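Long-range contacts in thioesterase (Streptomyces coelicolor, PDB 3QMW), which probably hydrolyses thioester bonds in the prodiginine biosynthetic pathway, as a thioesterase with an alpha/beta-hydrolase fold: residues Ala28-Leu33 / Gly54-Val59; Pro81-Val86 / Ala108-Glu113; Ala144-Ser149 / Asp184-Glu189; Pro198-Thr203 / Tyr225-Phe230; Ser207-Pro212 / Arg232-Gly237. All blocks are in the same frame, centred on the assembly; numbering follows the deposited sequence.

Interaction 1: residues Ala28-Leu33 / Gly54-Val59; sequences AAPLRL and GDEVAV
Leu31 lies alongside Val57, the two side chains pointing the same way. Leu31 CB sits 3.5 Å from the carbonyl O of Glu56. Leu31 CG runs anti to the backbone N (chi1 -177°), which lays the branch point 4.1 Å from Val57 CG2. At the tip, CD2 touches that same methyl, and Leu259 packs against both Leu31 and Val57. Val57 CG2 also meets Leu33 CB at 3.8 Å, so a single methyl serves two leucines on one face of the sheet. These strands open and close the beta-alpha-beta unit 31-36, 49-53, 57-61, and 57-61 is an outermost strand of the chain's parallel sheet; Gln50, from the helix between them, hydrogen-bonds the backbone of Val57 and Val59. Ala58 carries the pairing of the backbones: its N gives an almost straight bond (171°) to Leu31 O at 3.0 Å, and its O accepts Leu33 N at 2.8 Å. The bond from Leu31 N to Glu56 O is longer and bent. On the face shared with Arg32, which turns its NE to Asp98 O, Ala58 CB abuts Ala29 CB at 3.5 Å. Pro30 lays CB against Glu56 O, 3.6 Å away.

Interaction 2: residues Pro81-Val86 / Ala108-Glu113; sequences PLAEAV and ALLAYE
Leu110 reaches from one helix into the side of the other, and its two methyls make most of the apolar contacts. Leu110 CD1 lies 4.2 Å from Ala83 CA and 4.5 Å from Val86 CG2, while its CD2 meets Leu82 CD2 at 4.3 Å. With CG anti to the backbone N (chi1 165°), the leucine extends outward from its helix and places both branches among these three residues. A second apolar touch, one turn further on, joins Ala83 CB to Glu113 CB at 4.0 Å; the small alanine lets the backbones come to 6.1 Å between Ala83 CA and Glu113 CA. Helices 79-91 and 106-120 cross at -63°, their local axes 9.5 Å apart, on one side of the parallel sheet of the alpha/beta-hydrolase fold. Phe36 of strand 31-36 packs on both Val86 and Leu110, and Leu110 also touches what is probably the nucleophile elbow leading into helix 106-120. Polar chemistry is directed out of the contact. The Glu113 chain bends at chi2 (-75°), and its OE2 is hydrogen-bonded to Tyr191 OH, its CB being the atom that meets the first helix. Trp11 of the second subunit packs on Val86.

Interaction 3: residues Ala144-Ser149 / Asp184-Glu189; sequences ADHTLS and DLRACE
Glu189 OE1 is gripped by His146 twice: ND1 of the imidazole donates to it at 2.5 Å, a short bond met nearly along the C-O axis, and the backbone N of His146 adds a weak one at 3.3 Å. The other carboxylate oxygen, Glu189 OE2, accepts Asp145 N on its syn side at 3.1 Å. The glutamate, in the segment 184-189, therefore clasps the start of a type I beta turn, Asp145 to Leu148, that precedes helix 150-159, whose N-cap is Ser149. With CG set between its backbone N and carbonyl carbon (chi1 79°), the histidine swings its ring toward the helix. Arg186 CB covers one face of the His146 ring in a CH-pi contact, 4.1 Å from the ring centroid. Thr147 CG2 lies over the opposite face. The arginine chain stays extended and its NE forms a salt bridge with Asp77, its guanidinium nearly perpendicular to the ring. Replacing His146 by alanine would take away the imidazole donor and would probably leave Glu189 OE1 without its shortest hydrogen bond and bare the aliphatic part of Arg186. At the root of the ring, His146 CB rests 3.7 Å from Leu185 CB.

Interaction 4: residues Pro198-Thr203 / Tyr225-Phe230; sequences PLDCPT and YTTGSF
Pro198 meets Thr227 at about a right angle, its CG 3.9 Å from the threonine CG2. Next, Leu199 N donates to Tyr225 O at 3.0 Å in an almost straight bond (175°), while Leu199 O takes Thr227 N in a very short one. The Thr226 hydroxyl also lies near Leu199 O, but its modelled place is doubtful. Asp200 bends back toward the second segment: its OD1 accepts Thr227 OG1 at 3.2 Å, on the anti side of the carboxylate. Past Cys201 the two backbones close up at Gly228, where a CB would collide with Asp200 O. Pro202 then puts CB 3.1 Å from Ser229 OG. At Thr203 a parallel beta pairing begins, Thr203 N bonding to Ser229 O at 3.0 Å. Thr203 CB lies in plane at the edge of the Phe230 ring, with CG2 3.6 Å from CE1; the phenylalanine CG, anti to its own N (chi1 -176°), brings that edge across. A serine in place of Phe230 would probably open a gap beside Thr203 CG2 and leave that methyl without its aromatic neighbour. The two loops lead into strands 203-208 and 230-235; Leu199 packs on Tyr112, Ala115 and Arg119 of helix 106-120, Thr203 on Leu129 of strand 129-132, and Tyr225 OH is hydrogen-bonded to His138 ND1.

Interaction 5: residues Ser207-Pro212 / Arg232-Gly237; sequences SAAADP and RRHLPG
Ser207 and Ala208 pair in parallel with His234 and Leu235, Ser207 N donating to Arg233 O, Leu235 N to Ser207 O at 3.0 Å, and Ala209 N to Leu235 O through a bent bond (136°). The side-chain contact centres on Ser207. Ser207 OG comes to 2.5 Å from His234 ND1, a very short hydrogen bond in which either atom may be the donor, and it approaches the imidazole at its edge, near the ring plane. His234 CG stands anti to the backbone N (chi1 -173°), which carries the ring to the neighbouring segment and brings His234 NE2 4.0 Å from Ala209 CB. Arg232 offers the edge of its guanidinium to the same hydroxyl, though NH1 stays 3.9 Å from Ser207 OG; its NE is engaged in a salt bridge with Glu220 of helix 216-220. Strand 203-208, that helix and strand 230-235 follow one another as a beta-alpha-beta unit at one border of the parallel sheet. The type I turn Ala208 to Asp211 carries Asp211, whose OD1 hydrogen-bonds His239 ND1, consistent with the acid of an alpha/beta-hydrolase Ser-His-Asp triad. Past the paired strands, Gly237 takes backbone angles (phi 113°) at which a CB would press on the preceding carbonyl O. Gly237 O accepts Ala210 N at 2.7 Å and lies 3.2 Å from Ala208 CB, joining the turn to the loop that leads to His239. On the sheet face away from Ser207, Leu235 packs on Leu251 of helix 246-258, and Leu235 CB sits 3.5 Å from Ser207 O.

In the fold
Interactions 1 and 5 pair parallel strands near the two borders of the same sheet, their centres about 27 Å apart, and both rely on backbone bonds; interaction 5 adds a polar serine-histidine pair and carries the probable triad acid, whereas interaction 1 adds aliphatic packing. Interaction 4 supplies the loops feeding the strands of interaction 5, and the segments of the two alternate along the chain. Interaction 2 is wholly buried and apolar, and Tyr112 of its second helix packs on Tyr225 and Leu199 of interaction 4. Interaction 3, at the surface, depends on a carboxylate, yet touches interaction 2 through Leu109 and Cys188. Interactions 1 and 2 both meet the second subunit.

Interaction 1: residues Ala28-Leu33 / Gly54-Val59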
# COMPACT_ATOMS: atom_id res chain seq x y z
N ALA D 28 21.47 -1.97 -6.24
CA ALA D 28 20.82 -2.50 -7.42
C ALA D 28 19.33 -2.20 -7.44
O ALA D 28 18.56 -2.86 -8.10
CB ALA D 28 21.08 -3.97 -7.55
N ALA D 29 18.93 -1.21 -6.68
CA ALA D 29 17.54 -0.87 -6.59
C ALA D 29 17.15 0.34 -7.44
O ALA D 29 17.75 1.38 -7.38
CB ALA D 29 17.20 -0.63 -5.16
N PRO D 30 16.10 0.18 -8.23
CA PRO D 30 15.60 1.26 -9.07
C PRO D 30 15.47 2.57 -8.32
O PRO D 30 15.93 3.60 -8.79
CB PRO D 30 14.21 0.77 -9.50
CG PRO D 30 14.29 -0.70 -9.41
CD PRO D 30 15.25 -1.02 -8.30
N LEU D 31 14.86 2.49 -7.14
CA LEU D 31 14.72 3.61 -6.22
C LEU D 31 15.25 3.18 -4.85
O LEU D 31 15.30 1.98 -4.54
CB LEU D 31 13.25 3.99 -6.12
CG LEU D 31 12.83 5.20 -5.27
CD1 LEU D 31 13.50 6.48 -5.74
CD2 LEU D 31 11.31 5.36 -5.32
N ARG D 32 15.66 4.16 -4.05
CA ARG D 32 16.04 3.94 -2.65
C ARG D 32 15.23 4.89 -1.79
O ARG D 32 15.13 6.07 -2.12
CB ARG D 32 17.54 4.19 -2.43
CG ARG D 32 18.47 3.11 -3.03
CD ARG D 32 18.64 3.22 -4.57
NE ARG D 32 19.22 4.50 -4.94
CZ ARG D 32 20.50 4.83 -4.78
NH1 ARG D 32 20.91 6.03 -5.14
NH2 ARG D 32 21.38 3.97 -4.27
N LEU D 33 14.63 4.40 -0.70
CA LEU D 33 13.86 5.26 0.20
C LEU D 33 14.58 5.43 1.53
O LEU D 33 14.69 4.48 2.32
CB LEU D 33 12.45 4.73 0.43
CG LEU D 33 11.54 5.63 1.26
CD1 LEU D 33 11.19 6.89 0.50
CD2 LEU D 33 10.28 4.88 1.65
N GLY D 54 7.66 -3.77 -1.72
CA GLY D 54 8.11 -4.56 -2.87
C GLY D 54 9.56 -4.34 -3.25
O GLY D 54 10.34 -3.78 -2.48
N ASP D 55 9.91 -4.77 -4.46
CA ASP D 55 11.31 -4.87 -4.89
C ASP D 55 11.80 -3.76 -5.82
O ASP D 55 12.93 -3.83 -6.32
CB ASP D 55 11.55 -6.24 -5.56
CG ASP D 55 11.03 -7.41 -4.72
OD1 ASP D 55 10.84 -7.25 -3.50
OD2 ASP D 55 10.82 -8.51 -5.30
N GLU D 56 10.97 -2.75 -6.08
CA GLU D 56 11.37 -1.59 -6.90
C GLU D 56 11.87 -0.42 -6.04
O GLU D 56 12.22 0.64 -6.56
CB GLU D 56 10.20 -1.09 -7.76
CG GLU D 56 9.49 -2.17 -8.57
CD GLU D 56 10.29 -2.64 -9.76
OE1 GLU D 56 10.50 -1.82 -10.69
OE2 GLU D 56 10.71 -3.82 -9.77
N VAL D 57 11.84 -0.62 -4.72
CA VAL D 57 12.28 0.38 -3.76
C VAL D 57 13.03 -0.35 -2.66
O VAL D 57 12.50 -1.28 -2.04
CB VAL D 57 11.09 1.20 -3.21
CG1 VAL D 57 10.20 0.34 -2.31
CG2 VAL D 57 11.56 2.44 -2.48
N ALA D 58 14.29 0.02 -2.46
CA ALA D 58 15.08 -0.49 -1.33
C ALA D 58 14.92 0.50 -0.18
O ALA D 58 15.24 1.68 -0.33
CB ALA D 58 16.55 -0.65 -1.72
N VAL D 59 14.41 0.01 0.94
CA VAL D 59 14.19 0.83 2.13
C VAL D 59 15.50 0.88 2.90
O VAL D 59 15.99 -0.17 3.35
CB VAL D 59 13.11 0.24 3.04
CG1 VAL D 59 13.00 1.05 4.33
CG2 VAL D 59 11.77 0.21 2.30

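Interaction 2: residues Pro81-Val86 / Ala108-Glu113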
# COMPACT_ATOMS: atom_id res chain seq x y z
N PRO D 81 24.92 20.38 11.68
CA PRO D 81 26.00 19.38 11.66
C PRO D 81 25.45 17.96 11.41
O PRO D 81 26.04 17.19 10.65
CB PRO D 81 26.63 19.49 13.06
CG PRO D 81 25.78 20.45 13.84
CD PRO D 81 25.04 21.29 12.84
N LEU D 82 24.32 17.64 12.05
CA LEU D 82 23.67 16.35 11.85
C LEU D 82 23.29 16.15 10.39
O LEU D 82 23.67 15.15 9.77
CB LEU D 82 22.43 16.24 12.74
CG LEU D 82 21.70 14.89 12.77
CD1 LEU D 82 22.67 13.75 13.01
CD2 LEU D 82 20.62 14.93 13.84
N ALA D 83 22.55 17.11 9.85
CA ALA D 83 22.18 17.09 8.44
C ALA D 83 23.41 16.96 7.53
O ALA D 83 23.38 16.22 6.54
CB ALA D 83 21.39 18.34 8.08
N GLU D 84 24.49 17.66 7.87
CA GLU D 84 25.75 17.60 7.11
C GLU D 84 26.47 16.27 7.24
O GLU D 84 27.01 15.75 6.27
CB GLU D 84 26.68 18.78 7.47
CG GLU D 84 26.28 20.07 6.76
CD GLU D 84 27.14 21.27 7.10
OE1 GLU D 84 27.70 21.35 8.22
OE2 GLU D 84 27.21 22.17 6.22
N ALA D 85 26.48 15.70 8.45
CA ALA D 85 27.02 14.35 8.65
C ALA D 85 26.24 13.34 7.82
O ALA D 85 26.84 12.46 7.18
CB ALA D 85 26.98 13.98 10.14
N VAL D 86 24.91 13.47 7.83
CA VAL D 86 24.01 12.58 7.09
C VAL D 86 24.27 12.59 5.57
O VAL D 86 24.30 11.54 4.92
CB VAL D 86 22.51 12.95 7.35
CG1 VAL D 86 21.60 12.37 6.27
CG2 VAL D 86 22.08 12.49 8.74
N ALA D 108 11.16 14.34 9.87
CA ALA D 108 10.65 15.23 8.82
C ALA D 108 11.50 16.49 8.71
O ALA D 108 12.00 16.83 7.63
CB ALA D 108 9.23 15.62 9.12
N LEU D 109 11.65 17.18 9.84
CA LEU D 109 12.49 18.37 9.92
C LEU D 109 13.89 18.04 9.43
O LEU D 109 14.46 18.78 8.64
CB LEU D 109 12.52 18.92 11.37
CG LEU D 109 13.22 20.28 11.62
CD1 LEU D 109 12.94 21.30 10.53
CD2 LEU D 109 12.83 20.84 12.97
N LEU D 110 14.42 16.89 9.87
CA LEU D 110 15.75 16.43 9.49
C LEU D 110 15.83 16.10 8.01
O LEU D 110 16.83 16.41 7.37
CB LEU D 110 16.18 15.23 10.33
CG LEU D 110 17.39 14.39 9.87
CD1 LEU D 110 18.57 15.21 9.38
CD2 LEU D 110 17.81 13.48 11.00
N ALA D 111 14.77 15.49 7.48
CA ALA D 111 14.67 15.16 6.05
C ALA D 111 14.82 16.40 5.17
O ALA D 111 15.65 16.44 4.24
CB ALA D 111 13.34 14.49 5.77
N TYR D 112 14.02 17.42 5.48
CA TYR D 112 14.04 18.70 4.78
C TYR D 112 15.44 19.32 4.78
O TYR D 112 15.97 19.68 3.73
CB TYR D 112 13.00 19.63 5.44
CG TYR D 112 13.07 21.09 5.06
CD1 TYR D 112 13.02 21.49 3.72
CD2 TYR D 112 13.14 22.08 6.04
CE1 TYR D 112 13.07 22.84 3.38
CE2 TYR D 112 13.19 23.42 5.70
CZ TYR D 112 13.15 23.79 4.38
OH TYR D 112 13.21 25.13 4.06
N GLU D 113 16.04 19.41 5.96
CA GLU D 113 17.38 19.97 6.10
C GLU D 113 18.44 19.23 5.29
O GLU D 113 19.26 19.87 4.65
CB GLU D 113 17.78 20.02 7.56
CG GLU D 113 17.04 21.09 8.33
CD GLU D 113 17.55 22.49 8.03
OE1 GLU D 113 18.79 22.67 7.91
OE2 GLU D 113 16.71 23.40 7.93

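Interaction 3: residues Ala144-Ser149 / Asp184-Glu189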
# COMPACT_ATOMS: atom_id res chain seq x y z
N ALA D 144 9.96 23.48 24.49
CA ALA D 144 11.22 23.22 25.20
C ALA D 144 11.03 22.02 26.13
O ALA D 144 11.17 22.13 27.35
CB ALA D 144 11.64 24.45 25.99
N ASP D 145 10.71 20.87 25.53
CA ASP D 145 10.41 19.66 26.30
C ASP D 145 11.65 18.82 26.56
O ASP D 145 11.63 17.96 27.44
CB ASP D 145 9.32 18.83 25.61
CG ASP D 145 7.92 19.42 25.79
OD1 ASP D 145 7.78 20.66 25.80
OD2 ASP D 145 6.96 18.64 25.94
N HIS D 146 12.73 19.07 25.82
CA HIS D 146 14.00 18.41 26.10
C HIS D 146 14.61 18.90 27.43
O HIS D 146 15.49 18.24 27.99
CB HIS D 146 14.99 18.61 24.94
CG HIS D 146 15.65 19.96 24.94
ND1 HIS D 146 15.00 21.12 24.58
CD2 HIS D 146 16.92 20.32 25.24
CE1 HIS D 146 15.83 22.13 24.67
NE2 HIS D 146 17.01 21.68 25.07
N THR D 147 14.13 20.05 27.92
CA THR D 147 14.58 20.61 29.18
C THR D 147 13.77 20.11 30.38
O THR D 147 13.96 20.60 31.49
CB THR D 147 14.48 22.15 29.17
OG1 THR D 147 13.10 22.54 29.10
CG2 THR D 147 15.23 22.72 27.99
N LEU D 148 12.87 19.16 30.15
CA LEU D 148 12.00 18.67 31.21
C LEU D 148 12.73 17.63 32.05
O LEU D 148 13.85 17.21 31.73
CB LEU D 148 10.72 18.05 30.62
CG LEU D 148 9.60 18.99 30.15
CD1 LEU D 148 8.79 18.38 29.00
CD2 LEU D 148 8.65 19.36 31.30
N SER D 149 12.07 17.21 33.12
CA SER D 149 12.50 16.07 33.91
C SER D 149 12.20 14.79 33.13
O SER D 149 11.81 14.84 31.97
CB SER D 149 11.73 16.06 35.23
OG SER D 149 10.39 15.67 35.00
N ASP D 184 17.95 14.36 20.51
CA ASP D 184 17.07 14.47 19.33
C ASP D 184 16.14 15.67 19.44
O ASP D 184 16.00 16.43 18.48
CB ASP D 184 16.23 13.19 19.14
CG ASP D 184 17.00 12.03 18.52
OD1 ASP D 184 18.16 12.21 18.07
OD2 ASP D 184 16.44 10.92 18.49
N LEU D 185 15.49 15.84 20.59
CA LEU D 185 14.53 16.94 20.76
C LEU D 185 15.18 18.33 20.75
O LEU D 185 14.53 19.32 20.43
CB LEU D 185 13.72 16.77 22.05
CG LEU D 185 12.38 16.03 22.01
CD1 LEU D 185 11.77 16.07 23.39
CD2 LEU D 185 11.41 16.65 21.01
N ARG D 186 16.45 18.40 21.10
CA ARG D 186 17.15 19.67 21.19
C ARG D 186 17.42 20.23 19.80
O ARG D 186 17.38 21.44 19.59
CB ARG D 186 18.46 19.53 21.96
CG ARG D 186 19.33 20.76 21.87
CD ARG D 186 20.21 20.97 23.08
NE ARG D 186 21.27 21.91 22.74
CZ ARG D 186 21.82 22.77 23.59
NH1 ARG D 186 22.79 23.57 23.15
NH2 ARG D 186 21.41 22.85 24.85
N ALA D 187 17.70 19.36 18.84
CA ALA D 187 17.87 19.80 17.47
C ALA D 187 16.56 20.34 16.88
O ALA D 187 16.59 20.99 15.84
CB ALA D 187 18.41 18.69 16.62
N CYS D 188 15.43 20.08 17.53
CA CYS D 188 14.12 20.51 17.03
C CYS D 188 13.61 21.80 17.66
O CYS D 188 12.67 22.41 17.15
CB CYS D 188 13.06 19.43 17.27
SG CYS D 188 13.31 17.92 16.32
N GLU D 189 14.20 22.19 18.78
CA GLU D 189 13.69 23.31 19.57
C GLU D 189 14.67 24.48 19.66
O GLU D 189 14.28 25.60 19.97
CB GLU D 189 13.31 22.79 20.95
CG GLU D 189 12.29 21.64 20.89
CD GLU D 189 12.06 20.95 22.23
OE1 GLU D 189 12.96 20.99 23.09
OE2 GLU D 189 10.97 20.38 22.43

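Interaction 4: residues Pro198-Thr203 / Tyr225-Phe230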
# COMPACT_ATOMS: atom_id res chain seq x y z
N PRO D 198 12.52 27.92 -1.92
CA PRO D 198 11.77 26.66 -1.92
C PRO D 198 12.45 25.57 -2.74
O PRO D 198 13.25 25.85 -3.62
CB PRO D 198 10.42 27.06 -2.54
CG PRO D 198 10.75 28.18 -3.47
CD PRO D 198 11.94 28.90 -2.86
N LEU D 199 12.11 24.32 -2.43
CA LEU D 199 12.64 23.15 -3.13
C LEU D 199 11.86 22.85 -4.42
O LEU D 199 10.65 23.09 -4.50
CB LEU D 199 12.59 21.94 -2.20
CG LEU D 199 13.66 21.90 -1.11
CD1 LEU D 199 13.24 20.98 0.04
CD2 LEU D 199 15.02 21.47 -1.69
N ASP D 200 12.56 22.32 -5.43
CA ASP D 200 11.91 22.01 -6.71
C ASP D 200 11.27 20.61 -6.75
O ASP D 200 10.43 20.35 -7.63
CB ASP D 200 12.91 22.17 -7.87
CG ASP D 200 13.37 23.61 -8.06
OD1 ASP D 200 12.59 24.54 -7.74
OD2 ASP D 200 14.51 23.80 -8.55
N CYS D 201 11.66 19.73 -5.83
CA CYS D 201 11.10 18.37 -5.78
C CYS D 201 9.68 18.39 -5.22
O CYS D 201 9.29 19.34 -4.52
CB CYS D 201 11.99 17.43 -4.95
SG CYS D 201 11.78 17.59 -3.16
N PRO D 202 8.88 17.35 -5.54
CA PRO D 202 7.51 17.25 -5.07
C PRO D 202 7.43 16.70 -3.65
O PRO D 202 8.19 15.81 -3.28
CB PRO D 202 6.86 16.31 -6.08
CG PRO D 202 7.96 15.44 -6.52
CD PRO D 202 9.22 16.26 -6.47
N THR D 203 6.47 17.21 -2.89
CA THR D 203 6.40 16.98 -1.46
C THR D 203 5.03 16.43 -1.08
O THR D 203 4.02 16.92 -1.55
CB THR D 203 6.67 18.30 -0.70
OG1 THR D 203 8.06 18.61 -0.81
CG2 THR D 203 6.29 18.20 0.77
N TYR D 225 7.02 25.50 0.87
CA TYR D 225 8.40 25.01 0.98
C TYR D 225 8.88 24.29 -0.27
O TYR D 225 10.04 23.89 -0.33
CB TYR D 225 8.59 24.12 2.22
CG TYR D 225 8.77 24.93 3.48
CD1 TYR D 225 7.68 25.36 4.22
CD2 TYR D 225 10.04 25.30 3.91
CE1 TYR D 225 7.84 26.12 5.37
CE2 TYR D 225 10.23 26.06 5.06
CZ TYR D 225 9.12 26.47 5.78
OH TYR D 225 9.29 27.23 6.92
N THR D 226 8.01 24.13 -1.26
CA THR D 226 8.40 23.52 -2.52
C THR D 226 7.70 24.11 -3.76
O THR D 226 6.57 24.63 -3.68
CB THR D 226 8.18 22.00 -2.49
OG1 THR D 226 8.92 21.38 -3.55
CG2 THR D 226 6.71 21.66 -2.64
N THR D 227 8.37 23.99 -4.91
CA THR D 227 7.86 24.49 -6.18
C THR D 227 7.06 23.43 -6.93
O THR D 227 6.14 23.76 -7.69
CB THR D 227 9.01 24.92 -7.12
OG1 THR D 227 9.48 23.79 -7.87
CG2 THR D 227 10.16 25.56 -6.31
N GLY D 228 7.42 22.16 -6.74
CA GLY D 228 6.75 21.04 -7.39
C GLY D 228 5.38 20.71 -6.79
O GLY D 228 4.82 21.52 -6.04
N SER D 229 4.87 19.53 -7.12
CA SER D 229 3.52 19.13 -6.70
C SER D 229 3.45 18.85 -5.21
O SER D 229 4.30 18.15 -4.66
CB SER D 229 3.09 17.88 -7.46
OG SER D 229 4.05 16.85 -7.34
N PHE D 230 2.42 19.40 -4.56
CA PHE D 230 2.20 19.20 -3.14
C PHE D 230 0.85 18.56 -2.83
O PHE D 230 -0.20 19.06 -3.25
CB PHE D 230 2.28 20.53 -2.40
CG PHE D 230 2.15 20.38 -0.92
CD1 PHE D 230 3.17 19.78 -0.19
CD2 PHE D 230 1.01 20.81 -0.26
CE1 PHE D 230 3.06 19.63 1.18
CE2 PHE D 230 0.89 20.67 1.11
CZ PHE D 230 1.92 20.08 1.84

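Interaction 5: residues Ser207-Pro212 / Arg232-Gly237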
# COMPACT_ATOMS: atom_id res chain seq x y z
N SER D 207 -0.81 14.40 7.84
CA SER D 207 -1.33 14.84 9.11
C SER D 207 -2.03 13.67 9.75
O SER D 207 -2.23 12.64 9.11
CB SER D 207 -2.30 16.01 8.92
OG SER D 207 -3.18 15.77 7.83
N ALA D 208 -2.37 13.82 11.03
CA ALA D 208 -3.10 12.82 11.79
C ALA D 208 -4.18 13.55 12.60
O ALA D 208 -3.94 14.64 13.11
CB ALA D 208 -2.16 12.06 12.70
N ALA D 209 -5.36 13.01 12.67
CA ALA D 209 -6.45 13.67 13.34
C ALA D 209 -6.28 13.87 14.83
O ALA D 209 -6.72 14.86 15.38
CB ALA D 209 -7.68 12.97 13.06
N ALA D 210 -5.67 12.91 15.48
CA ALA D 210 -5.55 12.90 16.92
C ALA D 210 -4.21 13.42 17.38
O ALA D 210 -3.72 13.02 18.41
CB ALA D 210 -5.77 11.53 17.44
N ASP D 211 -3.58 14.24 16.55
CA ASP D 211 -2.28 14.80 16.82
C ASP D 211 -2.29 16.30 17.05
O ASP D 211 -2.59 17.05 16.16
CB ASP D 211 -1.43 14.50 15.60
CG ASP D 211 -0.04 14.91 15.77
OD1 ASP D 211 0.33 15.20 16.90
OD2 ASP D 211 0.69 14.92 14.79
N PRO D 212 -1.90 16.74 18.23
CA PRO D 212 -1.73 18.18 18.50
C PRO D 212 -0.47 18.79 17.89
O PRO D 212 -0.52 19.91 17.37
CB PRO D 212 -1.64 18.24 20.03
CG PRO D 212 -2.26 16.97 20.51
CD PRO D 212 -1.95 15.95 19.46
N ARG D 232 -1.33 17.00 0.59
CA ARG D 232 -1.47 16.67 1.99
C ARG D 232 -2.49 15.56 2.13
O ARG D 232 -3.70 15.80 2.03
CB ARG D 232 -1.89 17.89 2.82
CG ARG D 232 -2.03 17.57 4.30
CD ARG D 232 -2.14 18.83 5.14
NE ARG D 232 -3.22 19.69 4.68
CZ ARG D 232 -4.52 19.49 4.91
NH1 ARG D 232 -4.93 18.44 5.61
NH2 ARG D 232 -5.41 20.35 4.44
N ARG D 233 -2.00 14.34 2.36
CA ARG D 233 -2.86 13.25 2.78
C ARG D 233 -3.17 13.47 4.25
O ARG D 233 -2.38 14.06 4.97
CB ARG D 233 -2.19 11.89 2.60
CG ARG D 233 -1.62 11.65 1.21
CD ARG D 233 -2.65 11.87 0.13
NE ARG D 233 -2.17 11.37 -1.16
CZ ARG D 233 -2.86 11.41 -2.30
NH1 ARG D 233 -4.08 11.95 -2.33
NH2 ARG D 233 -2.33 10.92 -3.41
N HIS D 234 -4.34 13.02 4.67
CA HIS D 234 -4.78 13.19 6.05
C HIS D 234 -5.20 11.83 6.60
O HIS D 234 -6.16 11.24 6.12
CB HIS D 234 -5.94 14.17 6.14
CG HIS D 234 -6.33 14.52 7.54
ND1 HIS D 234 -5.50 15.21 8.39
CD2 HIS D 234 -7.45 14.26 8.24
CE1 HIS D 234 -6.10 15.37 9.55
NE2 HIS D 234 -7.29 14.81 9.49
N LEU D 235 -4.46 11.36 7.60
CA LEU D 235 -4.66 10.05 8.17
C LEU D 235 -5.34 10.16 9.52
O LEU D 235 -5.39 11.23 10.11
CB LEU D 235 -3.30 9.36 8.32
CG LEU D 235 -2.74 8.88 6.99
CD1 LEU D 235 -1.27 8.60 7.10
CD2 LEU D 235 -3.50 7.64 6.58
N PRO D 236 -5.90 9.05 10.02
CA PRO D 236 -6.47 9.04 11.36
C PRO D 236 -5.46 8.54 12.37
O PRO D 236 -4.56 7.76 12.04
CB PRO D 236 -7.62 8.05 11.22
CG PRO D 236 -7.09 7.02 10.25
CD PRO D 236 -6.13 7.76 9.33
N GLY D 237 -5.60 8.99 13.61
CA GLY D 237 -4.71 8.54 14.68
C GLY D 237 -3.83 9.66 15.21
O GLY D 237 -4.09 10.84 14.96